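Side-chain contacts in GCN5-related N-acetyltransferase (Exiguobacterium sibiricum 255-15, PDB 3GY9), which binds coenzyme A and, as a member of the GNAT family, probably transfers an acyl group to a substrate that is not known: residues Ala96-Ile101 and Asp120-Gly125; Leu126-Val131 and His138-Thr143; Glu104-Leu107 and Arg111-Leu114. One frame throughout, in Å; residues are numbered along the deposited sequence. Where two conformers were deposited one is given.

Interaction 1 (Ala96-Ile101 and Asp120-Gly125). With COA (coenzyme A), chain B.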
loop_
_atom_site.group_PDB
_atom_site.type_symbol
_atom_site.label_atom_id
_atom_site.label_comp_id
_atom_site.label_asym_id
_atom_site.label_seq_id
_atom_site.Cartn_x
_atom_site.Cartn_y
_atom_site.Cartn_z
ATOM N N ALA A 96 -3.469 -9.771 0.190
ATOM C CA ALA A 96 -3.294 -9.846 1.637
ATOM C C ALA A 96 -2.806 -8.514 2.195
ATOM O O ALA A 96 -3.257 -8.066 3.242
ATOM C CB ALA A 96 -2.309 -10.932 1.999
ATOM N N LEU A 97 -1.896 -7.875 1.472
ATOM C CA LEU A 97 -1.388 -6.574 1.869
ATOM C C LEU A 97 -2.503 -5.511 1.905
ATOM O O LEU A 97 -2.662 -4.803 2.901
ATOM C CB LEU A 97 -0.283 -6.180 0.902
ATOM C CG LEU A 97 0.401 -4.840 1.051
ATOM C CD1 LEU A 97 1.120 -4.700 2.393
ATOM C CD2 LEU A 97 1.390 -4.651 -0.107
ATOM N N LEU A 98 -3.272 -5.400 0.822
ATOM C CA LEU A 98 -4.353 -4.421 0.778
ATOM C C LEU A 98 -5.419 -4.698 1.813
ATOM O O LEU A 98 -5.939 -3.774 2.425
ATOM C CB LEU A 98 -4.968 -4.343 -0.604
ATOM C CG LEU A 98 -4.432 -3.217 -1.497
ATOM C CD1 LEU A 98 -4.892 -1.841 -0.963
ATOM C CD2 LEU A 98 -2.922 -3.248 -1.594
ATOM N N GLU A 99 -5.761 -5.960 2.024
ATOM C CA GLU A 99 -6.795 -6.297 3.024
ATOM C C GLU A 99 -6.369 -5.857 4.427
ATOM O O GLU A 99 -7.182 -5.336 5.182
ATOM C CB GLU A 99 -7.179 -7.785 2.978
ATOM C CG GLU A 99 -7.984 -8.109 1.730
ATOM C CD GLU A 99 -8.423 -9.550 1.630
ATOM O OE1 GLU A 99 -7.902 -10.410 2.378
ATOM O OE2 GLU A 99 -9.292 -9.816 0.768
ATOM N N LYS A 100 -5.088 -6.014 4.739
ATOM C CA LYS A 100 -4.553 -5.560 6.017
ATOM C C LYS A 100 -4.576 -4.031 6.119
ATOM O O LYS A 100 -5.033 -3.468 7.123
ATOM C CB LYS A 100 -3.131 -6.092 6.228
ATOM C CG LYS A 100 -2.583 -5.834 7.617
ATOM C CD LYS A 100 -1.251 -6.536 7.822
ATOM C CE LYS A 100 -0.702 -6.299 9.213
ATOM N NZ LYS A 100 -1.267 -7.268 10.217
ATOM N N ILE A 101 -4.098 -3.380 5.063
ATOM C CA ILE A 101 -4.093 -1.924 4.995
ATOM C C ILE A 101 -5.497 -1.356 5.166
ATOM O O ILE A 101 -5.723 -0.425 5.946
ATOM C CB ILE A 101 -3.506 -1.451 3.647
ATOM C CG1 ILE A 101 -1.991 -1.711 3.610
ATOM C CG2 ILE A 101 -3.791 0.038 3.429
ATOM C CD1 ILE A 101 -1.356 -1.544 2.237
ATOM N N ASP A 120 -5.953 -1.164 -12.280
ATOM C CA ASP A 120 -7.381 -0.933 -12.064
ATOM C C ASP A 120 -8.152 -2.210 -11.684
ATOM O O ASP A 120 -8.917 -2.195 -10.720
ATOM C CB ASP A 120 -7.994 -0.211 -13.291
ATOM C CG ASP A 120 -9.520 -0.098 -13.232
ATOM O OD1 ASP A 120 -10.059 0.490 -12.266
ATOM O OD2 ASP A 120 -10.184 -0.613 -14.157
ATOM N N PRO A 121 -7.969 -3.309 -12.432
ATOM C CA PRO A 121 -8.672 -4.556 -12.102
ATOM C C PRO A 121 -8.440 -5.031 -10.656
ATOM O O PRO A 121 -9.397 -5.427 -9.981
ATOM C CB PRO A 121 -8.066 -5.554 -13.089
ATOM C CG PRO A 121 -7.690 -4.702 -14.266
ATOM C CD PRO A 121 -7.152 -3.458 -13.653
ATOM N N PHE A 122 -7.186 -4.977 -10.218
ATOM C CA PHE A 122 -6.832 -5.324 -8.839
ATOM C C PHE A 122 -7.652 -4.497 -7.850
ATOM O O PHE A 122 -8.316 -5.050 -6.964
ATOM C CB PHE A 122 -5.337 -5.110 -8.613
ATOM C CG PHE A 122 -4.895 -5.258 -7.172
ATOM C CD1 PHE A 122 -5.075 -6.458 -6.500
ATOM C CD2 PHE A 122 -4.277 -4.212 -6.512
ATOM C CE1 PHE A 122 -4.660 -6.596 -5.176
ATOM C CE2 PHE A 122 -3.841 -4.362 -5.209
ATOM C CZ PHE A 122 -4.046 -5.564 -4.544
ATOM N N TYR A 123 -7.617 -3.175 -8.007
ATOM C CA TYR A 123 -8.301 -2.294 -7.048
ATOM C C TYR A 123 -9.822 -2.395 -7.120
ATOM O O TYR A 123 -10.492 -2.362 -6.087
ATOM C CB TYR A 123 -7.776 -0.852 -7.156
ATOM C CG TYR A 123 -6.354 -0.755 -6.642
ATOM C CD1 TYR A 123 -6.087 -0.964 -5.299
ATOM C CD2 TYR A 123 -5.272 -0.483 -7.491
ATOM C CE1 TYR A 123 -4.814 -0.890 -4.791
ATOM C CE2 TYR A 123 -3.974 -0.417 -6.981
ATOM C CZ TYR A 123 -3.755 -0.634 -5.629
ATOM O OH TYR A 123 -2.492 -0.589 -5.059
ATOM N N GLN A 124 -10.375 -2.551 -8.316
ATOM C CA GLN A 124 -11.815 -2.755 -8.403
ATOM C C GLN A 124 -12.237 -4.060 -7.752
ATOM O O GLN A 124 -13.281 -4.106 -7.111
ATOM C CB GLN A 124 -12.323 -2.646 -9.836
ATOM C CG GLN A 124 -12.204 -1.206 -10.349
ATOM C CD GLN A 124 -13.249 -0.842 -11.363
ATOM O OE1 GLN A 124 -14.435 -1.130 -11.183
ATOM N NE2 GLN A 124 -12.824 -0.175 -12.433
ATOM N N GLY A 125 -11.409 -5.101 -7.871
ATOM C CA GLY A 125 -11.702 -6.389 -7.228
ATOM C C GLY A 125 -11.767 -6.288 -5.713
ATOM O O GLY A 125 -12.454 -7.064 -5.051
HETATM N N1A COA B . 0.211 -7.605 -12.539
HETATM C C2A COA B . -0.848 -6.754 -12.284
HETATM N N3A COA B . -1.997 -7.219 -11.675
HETATM C C4A COA B . -2.079 -8.526 -11.322
HETATM C C5A COA B . -1.026 -9.403 -11.570
HETATM C C6A COA B . 0.130 -8.933 -12.185
HETATM N N6A COA B . 1.106 -9.761 -12.531
HETATM N N7A COA B . -1.401 -10.625 -11.115
HETATM C C8A COA B . -2.644 -10.540 -10.594
HETATM N N9A COA B . -3.073 -9.242 -10.730
HETATM C C1B COA B . -4.374 -8.688 -10.346
HETATM C C2B COA B . -5.526 -9.573 -10.800
HETATM O O2B COA B . -6.628 -8.764 -11.162
HETATM C C3B COA B . -5.849 -10.383 -9.572
HETATM O O3B COA B . -7.186 -10.813 -9.506
HETATM P P3B COA B . -7.474 -12.385 -9.689
HETATM O O7A COA B . -8.956 -12.646 -9.563
HETATM O O8A COA B . -6.960 -12.777 -11.052
HETATM O O9A COA B . -6.736 -13.179 -8.637
HETATM C C4B COA B . -5.551 -9.387 -8.473
HETATM O O4B COA B . -4.447 -8.630 -8.934
HETATM C C5B COA B . -5.258 -10.044 -7.123
HETATM O O5B COA B . -4.175 -10.929 -7.251
HETATM P P1A COA B . -2.909 -10.931 -6.237
HETATM O O1A COA B . -3.339 -10.774 -4.812
HETATM O O2A COA B . -2.169 -12.188 -6.560
HETATM O O3A COA B . -2.124 -9.658 -6.798
HETATM P P2A COA B . -0.557 -9.344 -6.714
HETATM O O4A COA B . 0.110 -9.986 -5.510
HETATM O O5A COA B . 0.059 -9.589 -8.042
HETATM O O6A COA B . -0.633 -7.766 -6.436
HETATM C CBP COA B . -0.315 -5.712 -7.695
HETATM C CCP COA B . -1.251 -6.879 -7.368
HETATM C CDP COA B . -0.093 -4.886 -6.432
HETATM C CEP COA B . -1.013 -4.842 -8.760
HETATM C CAP COA B . 1.034 -6.256 -8.206
HETATM O OAP COA B . 0.805 -7.146 -9.275
HETATM C C9P COA B . 1.925 -5.139 -8.674
HETATM O O9P COA B . 2.726 -4.418 -7.778
HETATM N N8P COA B . 1.874 -4.894 -9.979
HETATM C C7P COA B . 2.680 -3.853 -10.605
HETATM C C6P COA B . 1.926 -3.179 -11.753
HETATM C C5P COA B . 1.722 -4.150 -12.894
HETATM O O5P COA B . 1.853 -5.372 -12.711
HETATM N N4P COA B . 1.408 -3.621 -14.075
HETATM C C3P COA B . 0.904 -4.427 -15.167
HETATM C C2P COA B . 1.975 -5.343 -15.758
HETATM S S1P COA B . 3.476 -4.497 -16.314
#

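Interaction 2 (Leu126-Val131 and His138-Thr143)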
loop_
_atom_site.group_PDB
_atom_site.type_symbol
_atom_site.label_atom_id
_atom_site.label_comp_id
_atom_site.label_asym_id
_atom_site.label_seq_id
_atom_site.Cartn_x
_atom_site.Cartn_y
_atom_site.Cartn_z
ATOM N N LEU A 126 -11.054 -5.321 -5.160
ATOM C CA LEU A 126 -11.086 -5.053 -3.730
ATOM C C LEU A 126 -12.253 -4.149 -3.283
ATOM O O LEU A 126 -12.434 -3.910 -2.082
ATOM C CB LEU A 126 -9.779 -4.412 -3.311
ATOM C CG LEU A 126 -8.520 -5.281 -3.416
ATOM C CD1 LEU A 126 -7.274 -4.402 -3.299
ATOM C CD2 LEU A 126 -8.517 -6.382 -2.346
ATOM N N GLY A 127 -12.996 -3.611 -4.245
ATOM C CA GLY A 127 -14.167 -2.792 -3.952
ATOM C C GLY A 127 -14.008 -1.314 -4.259
ATOM O O GLY A 127 -14.974 -0.562 -4.133
ATOM N N PHE A 128 -12.804 -0.888 -4.663
ATOM C CA PHE A 128 -12.582 0.529 -5.002
ATOM C C PHE A 128 -13.318 0.947 -6.265
ATOM O O PHE A 128 -13.477 0.175 -7.212
ATOM C CB PHE A 128 -11.106 0.857 -5.213
ATOM C CG PHE A 128 -10.298 0.814 -3.954
ATOM C CD1 PHE A 128 -9.769 -0.385 -3.499
ATOM C CD2 PHE A 128 -10.074 1.962 -3.214
ATOM C CE1 PHE A 128 -9.030 -0.436 -2.321
ATOM C CE2 PHE A 128 -9.334 1.915 -2.034
ATOM C CZ PHE A 128 -8.825 0.710 -1.590
ATOM N N GLN A 129 -13.757 2.200 -6.254
ATOM C CA GLN A 129 -14.419 2.811 -7.395
ATOM C C GLN A 129 -13.414 3.617 -8.196
ATOM O O GLN A 129 -12.668 4.422 -7.639
ATOM C CB GLN A 129 -15.540 3.740 -6.931
ATOM C CG GLN A 129 -16.359 4.369 -8.069
ATOM C CD GLN A 129 -17.384 5.375 -7.567
ATOM O OE1 GLN A 129 -17.548 5.554 -6.357
ATOM N NE2 GLN A 129 -18.072 6.042 -8.493
ATOM N N LEU A 130 -13.394 3.391 -9.501
ATOM C CA LEU A 130 -12.594 4.191 -10.413
ATOM C C LEU A 130 -13.169 5.606 -10.535
ATOM O O LEU A 130 -14.370 5.786 -10.778
ATOM C CB LEU A 130 -12.551 3.499 -11.773
ATOM C CG LEU A 130 -11.722 4.143 -12.870
ATOM C CD1 LEU A 130 -10.254 4.082 -12.556
ATOM C CD2 LEU A 130 -12.006 3.452 -14.203
ATOM N N VAL A 131 -12.303 6.601 -10.374
ATOM C CA VAL A 131 -12.686 8.003 -10.521
ATOM C C VAL A 131 -11.742 8.734 -11.455
ATOM O O VAL A 131 -10.607 8.303 -11.665
ATOM C CB VAL A 131 -12.768 8.734 -9.163
ATOM C CG1 VAL A 131 -13.913 8.154 -8.344
ATOM C CG2 VAL A 131 -11.472 8.630 -8.388
ATOM N N HIS A 138 -8.657 5.959 -7.631
ATOM C CA HIS A 138 -9.569 5.013 -6.974
ATOM C C HIS A 138 -9.943 5.484 -5.583
ATOM O O HIS A 138 -9.118 6.066 -4.885
ATOM C CB HIS A 138 -8.952 3.626 -6.883
ATOM C CG HIS A 138 -8.812 2.942 -8.205
ATOM N ND1 HIS A 138 -7.727 3.147 -9.032
ATOM C CD2 HIS A 138 -9.628 2.075 -8.854
ATOM C CE1 HIS A 138 -7.871 2.418 -10.124
ATOM N NE2 HIS A 138 -9.021 1.769 -10.049
ATOM N N THR A 139 -11.188 5.229 -5.194
ATOM C CA THR A 139 -11.705 5.669 -3.902
ATOM C C THR A 139 -12.618 4.604 -3.286
ATOM O O THR A 139 -13.241 3.815 -3.999
ATOM C CB THR A 139 -12.468 7.015 -4.048
ATOM O OG1 THR A 139 -12.799 7.541 -2.754
ATOM C CG2 THR A 139 -13.745 6.855 -4.878
ATOM N N LEU A 140 -12.725 4.607 -1.963
ATOM C CA LEU A 140 -13.618 3.674 -1.273
ATOM C C LEU A 140 -14.072 4.282 0.042
ATOM O O LEU A 140 -13.228 4.667 0.846
ATOM C CB LEU A 140 -12.897 2.350 -1.013
ATOM C CG LEU A 140 -13.647 1.276 -0.215
ATOM C CD1 LEU A 140 -14.896 0.845 -0.960
ATOM C CD2 LEU A 140 -12.721 0.092 0.078
ATOM N N ASP A 141 -15.381 4.338 0.263
ATOM C CA ASP A 141 -15.940 4.833 1.526
ATOM C C ASP A 141 -16.028 3.720 2.565
ATOM O O ASP A 141 -16.293 2.572 2.228
ATOM C CB ASP A 141 -17.350 5.391 1.310
ATOM C CG ASP A 141 -17.368 6.679 0.519
ATOM O OD1 ASP A 141 -16.357 7.415 0.510
ATOM O OD2 ASP A 141 -18.431 6.959 -0.076
ATOM N N LYS A 142 -15.887 4.080 3.838
ATOM C CA LYS A 142 -15.954 3.090 4.911
ATOM C C LYS A 142 -17.299 2.377 4.927
ATOM O O LYS A 142 -17.360 1.183 5.172
ATOM C CB LYS A 142 -15.708 3.743 6.275
ATOM C CG LYS A 142 -15.586 2.736 7.420
ATOM C CD LYS A 142 -15.218 3.382 8.755
ATOM C CE LYS A 142 -16.327 4.241 9.316
ATOM N NZ LYS A 142 -16.136 4.503 10.784
ATOM N N THR A 143 -18.371 3.111 4.660
ATOM C CA THR A 143 -19.701 2.506 4.664
ATOM C C THR A 143 -19.781 1.384 3.629
ATOM O O THR A 143 -20.368 0.340 3.894
ATOM C CB THR A 143 -20.806 3.548 4.429
ATOM O OG1 THR A 143 -20.500 4.314 3.268
ATOM C CG2 THR A 143 -20.913 4.490 5.615
#

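Interaction 3 (Glu104-Leu107 and Arg111-Leu114)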
loop_
_atom_site.group_PDB
_atom_site.type_symbol
_atom_site.label_atom_id
_atom_site.label_comp_id
_atom_site.label_asym_id
_atom_site.label_seq_id
_atom_site.Cartn_x
_atom_site.Cartn_y
_atom_site.Cartn_z
ATOM N N GLU A 104 -7.075 -1.800 8.731
ATOM C CA GLU A 104 -6.488 -0.933 9.735
ATOM C C GLU A 104 -6.791 0.538 9.453
ATOM O O GLU A 104 -7.131 1.278 10.370
ATOM C CB GLU A 104 -4.982 -1.140 9.828
ATOM C CG GLU A 104 -4.325 -0.316 10.917
ATOM C CD GLU A 104 -2.870 -0.632 11.090
ATOM O OE1 GLU A 104 -2.555 -1.805 11.398
ATOM O OE2 GLU A 104 -2.044 0.291 10.922
ATOM N N ALA A 105 -6.655 0.972 8.204
ATOM C CA ALA A 105 -6.796 2.371 7.888
ATOM C C ALA A 105 -8.198 2.874 8.141
ATOM O O ALA A 105 -8.391 4.038 8.494
ATOM C CB ALA A 105 -6.393 2.630 6.439
ATOM N N PHE A 106 -9.182 2.007 7.949
ATOM C CA PHE A 106 -10.576 2.395 8.203
ATOM C C PHE A 106 -10.901 2.578 9.693
ATOM O O PHE A 106 -12.000 2.992 10.034
ATOM C CB PHE A 106 -11.566 1.419 7.529
ATOM C CG PHE A 106 -11.819 1.721 6.068
ATOM C CD1 PHE A 106 -12.208 2.998 5.653
ATOM C CD2 PHE A 106 -11.679 0.738 5.097
ATOM C CE1 PHE A 106 -12.457 3.274 4.320
ATOM C CE2 PHE A 106 -11.938 1.022 3.758
ATOM C CZ PHE A 106 -12.305 2.288 3.372
ATOM N N LEU A 107 -9.954 2.286 10.585
ATOM C CA LEU A 107 -10.117 2.643 11.996
ATOM C C LEU A 107 -9.899 4.132 12.213
ATOM O O LEU A 107 -10.367 4.677 13.210
ATOM C CB LEU A 107 -9.141 1.870 12.885
ATOM C CG LEU A 107 -9.339 0.364 12.924
ATOM C CD1 LEU A 107 -8.151 -0.295 13.621
ATOM C CD2 LEU A 107 -10.649 -0.019 13.607
ATOM N N ARG A 111 -12.711 7.411 4.431
ATOM C CA ARG A 111 -12.546 7.207 3.005
ATOM C C ARG A 111 -11.096 6.901 2.725
ATOM O O ARG A 111 -10.228 7.481 3.368
ATOM C CB ARG A 111 -12.931 8.476 2.257
ATOM C CG ARG A 111 -12.786 8.379 0.749
ATOM C CD ARG A 111 -13.356 9.616 0.047
ATOM N NE ARG A 111 -14.815 9.637 0.077
ATOM C CZ ARG A 111 -15.563 10.574 0.664
ATOM N NH1 ARG A 111 -15.017 11.625 1.272
ATOM N NH2 ARG A 111 -16.890 10.471 0.616
ATOM N N LEU A 112 -10.822 5.983 1.799
ATOM C CA LEU A 112 -9.450 5.722 1.334
ATOM C C LEU A 112 -9.346 5.968 -0.151
ATOM O O LEU A 112 -10.246 5.607 -0.909
ATOM C CB LEU A 112 -9.018 4.287 1.616
ATOM C CG LEU A 112 -9.019 3.894 3.092
ATOM C CD1 LEU A 112 -8.657 2.429 3.224
ATOM C CD2 LEU A 112 -8.058 4.752 3.924
ATOM N N VAL A 113 -8.245 6.608 -0.542
ATOM C CA VAL A 113 -7.999 6.939 -1.933
ATOM C C VAL A 113 -6.609 6.501 -2.337
ATOM O O VAL A 113 -5.752 6.291 -1.498
ATOM C CB VAL A 113 -8.164 8.445 -2.199
ATOM C CG1 VAL A 113 -9.557 8.900 -1.756
ATOM C CG2 VAL A 113 -7.083 9.278 -1.527
ATOM N N LEU A 114 -6.391 6.385 -3.638
ATOM C CA LEU A 114 -5.070 6.007 -4.158
ATOM C C LEU A 114 -4.964 6.420 -5.619
ATOM O O LEU A 114 -5.968 6.704 -6.277
ATOM C CB LEU A 114 -4.797 4.507 -3.985
ATOM C CG LEU A 114 -5.760 3.551 -4.705
ATOM C CD1 LEU A 114 -5.270 3.190 -6.106
ATOM C CD2 LEU A 114 -5.984 2.288 -3.879
#

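Interaction 1 (Ala96-Ile101 and Asp120-Gly125)
At the coenzyme A pocket of this GNAT domain, Leu98 of helix 93-105 meets two neighbouring aromatic side chains of helix 120-125, Phe122 and Tyr123. The contact is apolar, and no hydrogen bond crosses between the helices. Leu98 points toward the other helix and divides its atoms between the two rings. Its CG lies 3.9 Å from Phe122 CZ, and its CD2 is 3.9 Å from Phe122 CE2. The approach to this ring is oblique. The other methyl, CD1, comes to the edge of the Tyr123 ring, in its plane, 3.9 Å from Tyr123 CE1.

Phe122 also reaches the cofactor. Its CG is anti to the backbone N (chi1 172°), which carries the ring out between Leu98 and the ligand. One ring face carries the pantetheine carbon CCP of coenzyme A, 3.8 Å above the plane and over the centre. Phe122 CD1 lies 3.3 Å from the ribose oxygen O4B of coenzyme A. The two aromatic residues pack on each other as well: Phe122 CD2 sits 3.6 Å above the Tyr123 ring plane, over its centre. Further along, Gln124 NE2 donates to Asp120 OD1 at 2.8 Å, in the plane of its amide and to the syn lone pair of the carboxylate.

Polar grip on the cofactor comes from Gly92 N, Gly94 N and Thr95 OG1, among others, at the start of helix 93-105. On the sheet side, Leu98 and Tyr123 both touch Val82 of strand 76-84. Two helices closing around the cofactor, beside an Arg-x-x-Gly-x-Gly segment, are characteristic of the GNAT acetyl-coenzyme A site.

Interaction 2 (Leu126-Val131 and His138-Thr143)
Gln129 and Thr139 form an antiparallel hydrogen-bonded pair in the C-terminal beta hairpin of the GNAT fold. Gln129 N donates to Thr139 O at 2.8 Å, and Thr139 N returns a bond to Gln129 O at 3.0 Å. Leu130 and His138 follow as a non-hydrogen-bonded pair, where His138 CA brings a CA-H...O contact to Gln129 O. Before the strand, Gly127 closes the preceding helix in a Schellman motif with positive phi.

Phe128, Leu140 and His138 are buried. Phe128 and Leu140 cross at about a right angle. Phe128 CD2 lies 3.6 Å from Leu140 CB, and Leu140 CD2 stands over the centre of that ring. Leu130 shares a sheet face with His138 but lies at the exposed margin. Its CD1 approaches the His138 ring obliquely, 3.6 Å from His138 NE2. That nitrogen is hydrogen-bonded to Asp120 OD1, which ties the hairpin to helix 120-125. Gln129 and Thr139 share the other face. Leu140 holds its CG anti to the backbone N (chi1 176°), and from there its CD1 branch reaches back to the glycine turn, 3.5 Å from Gly127 O.

Interaction 3 (Glu104-Leu107 and Arg111-Leu114)
Leu112 reaches from strand 111-114 to Ala105 and Phe106 near the C-terminal end of helix 93-105. The contact belongs to the beta-alpha-beta unit of the GNAT fold, in which this helix connects the parallel neighbours 76-84 and 111-114.

The Leu112 side chain leaves the strand toward the helix end. From CB, the first torsion sets CG anti to the carbonyl carbon (chi1 -60°). CG then comes to the outer part of the Phe106 ring, 3.7 Å from Phe106 CZ and equally close to CE1. There the chain branches. CD1 continues in extended form and settles over the face of Phe106, 3.6 Å above the ring plane and offset toward the rim. This is a CH-pi contact: CD1 is 3.7 Å from the Phe106 ring centroid and 18° off the normal. The other branch, CD2, turns to the helix and ends 3.7 Å from Ala105 CB. One leucine so meets both residues, with CD1 on the ring and CD2 closest to the alanine.

Phe106 has further neighbours. It touches Leu140 of strand 138-141, and its ring meets that of Phe145 with the planes at about 35°. Replacing Phe106 with an alanine would probably leave Leu112 CD1 without its aromatic partner and open a gap between the helix end, Leu140 and Phe145.

Arg111 starts its side chain away from the helix, and its NE makes a salt bridge with Asp141 OD1. What Arg111 brings to this contact is mainly backbone: its N lies at the edge of the Phe106 ring, near the plane, 4.1 Å from Phe106 CE1.

How the interactions relate
Interactions 1 and 3 are buried and apolar, and both use helix 93-105, one in its middle and one near its C-terminal end. Only interaction 1 touches coenzyme A. Interaction 2 is partly exposed. It alone has hydrogen bonds between its segments, because it pairs two strands; its place at the sheet edge explains its exposed side chains. Interaction 3 is nested within the chain loop that interaction 1 closes. Tyr123 packs on Leu114, joining those two. Interactions 1 and 2 meet where Phe128 N probably donates a hydrogen bond to Tyr123 O. Interactions 2 and 3 use neighbouring strands, and Leu140 N bonds to Leu112 O.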